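Local atomic coordinates of Sfrice_029225 (Spodoptera frugiperda, PDB entry 6I50), a protein that belongs to the tumour necrosis factor family as the arthropod cytokine Eiger and probably signals by binding a TNF-type receptor. Residues A6-N11 and W40-W45. Residues are numbered along the deposited sequence; the frame is centred on the assembly and turned at random.
Sequences AHFHGN and WYPAPW
His9 and Tyr41 exchange both of their backbone hydrogen bonds: His9 N gives a fairly straight one to Tyr41 O at 2.8 Å, while the return bond from Tyr41 N to His9 O is more bent, 134° at the hydrogen. Phe8 and Pro42 form the non-hydrogen-bonded pair next to it, so the proline costs this ladder no bond; the next one runs from Ala43 N to His7 O (2.9 Å, 172°). At the far end a water donates to both Asn11 O and Trp40 O.

Phe8 carries the apolar contacts on one face: Phe8 CD1 lies 3.9 Å from Pro42 CB, and Phe8 CB meets Trp40 CB; Leu56 touches all three side chains. Trp40 also brings the CE3 edge of its indole, in plane, up to Gly10 N. On the other face an imidazole meets Ala43: a chi1 of 55° puts His9 CG between the backbone N and the carbonyl carbon, and ring atom CE1 comes 3.6 Å from Ala43 CA.

Where 44-47 turns helical, Trp45 brings CZ2 to 3.7 Å from His7 CB and CH2 near Ala6 CA, while its NE1 is hydrogen-bonded to Ala126 O of the second subunit. His7 ND1 is hydrogen-bonded to Tyr73 OH. Strand 40-42 thus extends the sheet beyond strand 5-10, itself paired with 144-161, in the jelly-roll beta-sandwich of a trimeric TNF ligand.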
loop_
_atom_site.group_PDB
_atom_site.type_symbol
_atom_site.label_atom_id
_atom_site.label_comp_id
_atom_site.label_asym_id
_atom_site.label_seq_id
_atom_site.Cartn_x
_atom_site.Cartn_y
_atom_site.Cartn_z
ATOM N N ALA A 6 15.767 -1.783 2.983
ATOM C CA ALA A 6 15.973 -0.654 3.879
ATOM C C ALA A 6 14.658 0.096 4.044
ATOM O O ALA A 6 13.820 0.123 3.139
ATOM C CB ALA A 6 17.067 0.289 3.355
ATOM N N HIS A 7 14.491 0.703 5.218
ATOM C CA HIS A 7 13.340 1.541 5.517
ATOM C C HIS A 7 13.850 2.845 6.109
ATOM O O HIS A 7 14.646 2.825 7.048
ATOM C CB HIS A 7 12.386 0.858 6.502
ATOM C CG HIS A 7 11.179 1.675 6.836
ATOM N ND1 HIS A 7 10.026 1.644 6.080
ATOM C CD2 HIS A 7 10.945 2.553 7.842
ATOM C CE1 HIS A 7 9.129 2.456 6.614
ATOM N NE2 HIS A 7 9.661 3.016 7.685
ATOM N N PHE A 8 13.422 3.967 5.539
ATOM C CA PHE A 8 13.805 5.292 6.014
ATOM C C PHE A 8 12.538 6.051 6.369
ATOM O O PHE A 8 11.581 6.060 5.586
ATOM C CB PHE A 8 14.600 6.051 4.947
ATOM C CG PHE A 8 15.722 5.253 4.361
ATOM C CD1 PHE A 8 16.947 5.194 5.005
ATOM C CD2 PHE A 8 15.544 4.535 3.185
ATOM C CE1 PHE A 8 17.990 4.450 4.477
ATOM C CE2 PHE A 8 16.583 3.793 2.647
ATOM C CZ PHE A 8 17.806 3.745 3.303
ATOM N N HIS A 9 12.520 6.694 7.533
ATOM C CA HIS A 9 11.299 7.361 7.960
ATOM C C HIS A 9 11.591 8.796 8.380
ATOM O O HIS A 9 12.743 9.195 8.573
ATOM C CB HIS A 9 10.581 6.587 9.090
ATOM C CG HIS A 9 11.432 6.302 10.291
ATOM N ND1 HIS A 9 11.297 5.146 11.030
ATOM C CD2 HIS A 9 12.395 7.030 10.904
ATOM C CE1 HIS A 9 12.153 5.165 12.035
ATOM N NE2 HIS A 9 12.831 6.298 11.984
ATOM N N GLY A 10 10.521 9.581 8.482
ATOM C CA GLY A 10 10.676 10.986 8.813
ATOM C C GLY A 10 11.212 11.155 10.222
ATOM O O GLY A 10 10.763 10.497 11.162
ATOM N N ASN A 11 12.181 12.059 10.368
ATOM C CA ASN A 11 12.830 12.260 11.663
ATOM C C ASN A 11 13.430 13.657 11.688
ATOM O O ASN A 11 14.472 13.892 11.068
ATOM C CB ASN A 11 13.895 11.196 11.903
ATOM C CG ASN A 11 14.368 11.154 13.343
ATOM O OD1 ASN A 11 14.188 12.108 14.098
ATOM N ND2 ASN A 11 14.979 10.041 13.730
ATOM N N TRP A 40 14.729 12.365 6.062
ATOM C CA TRP A 40 14.676 10.922 6.241
ATOM C C TRP A 40 15.781 10.458 7.180
ATOM O O TRP A 40 16.823 11.100 7.318
ATOM C CB TRP A 40 14.845 10.181 4.909
ATOM C CG TRP A 40 13.859 10.486 3.832
ATOM C CD1 TRP A 40 14.142 10.852 2.546
ATOM C CD2 TRP A 40 12.431 10.412 3.923
ATOM N NE1 TRP A 40 12.977 11.021 1.835
ATOM C CE2 TRP A 40 11.915 10.754 2.656
ATOM C CE3 TRP A 40 11.540 10.092 4.950
ATOM C CZ2 TRP A 40 10.547 10.788 2.392
ATOM C CZ3 TRP A 40 10.185 10.132 4.686
ATOM C CH2 TRP A 40 9.702 10.479 3.422
ATOM N N TYR A 41 15.554 9.301 7.804
ATOM C CA TYR A 41 16.569 8.667 8.620
ATOM C C TYR A 41 16.274 7.176 8.640
ATOM O O TYR A 41 15.100 6.788 8.728
ATOM C CB TYR A 41 16.593 9.219 10.051
ATOM C CG TYR A 41 17.863 8.880 10.792
ATOM C CD1 TYR A 41 18.985 9.688 10.680
ATOM C CD2 TYR A 41 17.943 7.748 11.591
ATOM C CE1 TYR A 41 20.158 9.379 11.346
ATOM C CE2 TYR A 41 19.113 7.430 12.263
ATOM C CZ TYR A 41 20.216 8.251 12.134
ATOM O OH TYR A 41 21.383 7.945 12.798
ATOM N N PRO A 42 17.294 6.324 8.562
ATOM C CA PRO A 42 17.042 4.876 8.599
ATOM C C PRO A 42 16.383 4.443 9.903
ATOM O O PRO A 42 16.741 4.908 10.991
ATOM C CB PRO A 42 18.445 4.270 8.450
ATOM C CG PRO A 42 19.381 5.359 8.878
ATOM C CD PRO A 42 18.727 6.630 8.426
ATOM N N ALA A 43 15.394 3.552 9.778
ATOM C CA ALA A 43 14.806 2.910 10.943
ATOM C C ALA A 43 15.873 2.087 11.664
ATOM O O ALA A 43 16.885 1.708 11.067
ATOM C CB ALA A 43 13.634 2.022 10.527
ATOM N N PRO A 44 15.673 1.798 12.950
ATOM C CA PRO A 44 16.706 1.057 13.692
ATOM C C PRO A 44 17.100 -0.266 13.052
ATOM O O PRO A 44 18.292 -0.596 13.037
ATOM C CB PRO A 44 16.060 0.870 15.071
ATOM C CG PRO A 44 15.201 2.080 15.225
ATOM C CD PRO A 44 14.630 2.333 13.846
ATOM N N TRP A 45 16.147 -1.031 12.512
ATOM C CA TRP A 45 16.525 -2.311 11.923
ATOM C C TRP A 45 17.397 -2.114 10.692
ATOM O O TRP A 45 18.235 -2.968 10.383
ATOM C CB TRP A 45 15.284 -3.154 11.596
ATOM C CG TRP A 45 14.455 -2.754 10.393
ATOM C CD1 TRP A 45 13.248 -2.110 10.410
ATOM C CD2 TRP A 45 14.738 -3.030 9.010
ATOM N NE1 TRP A 45 12.774 -1.946 9.126
ATOM C CE2 TRP A 45 13.671 -2.502 8.248
ATOM C CE3 TRP A 45 15.792 -3.667 8.342
ATOM C CZ2 TRP A 45 13.632 -2.586 6.854
ATOM C CZ3 TRP A 45 15.756 -3.745 6.959
ATOM C CH2 TRP A 45 14.681 -3.207 6.229
HETATM O O HOH W 1 16.995 13.403 9.336
#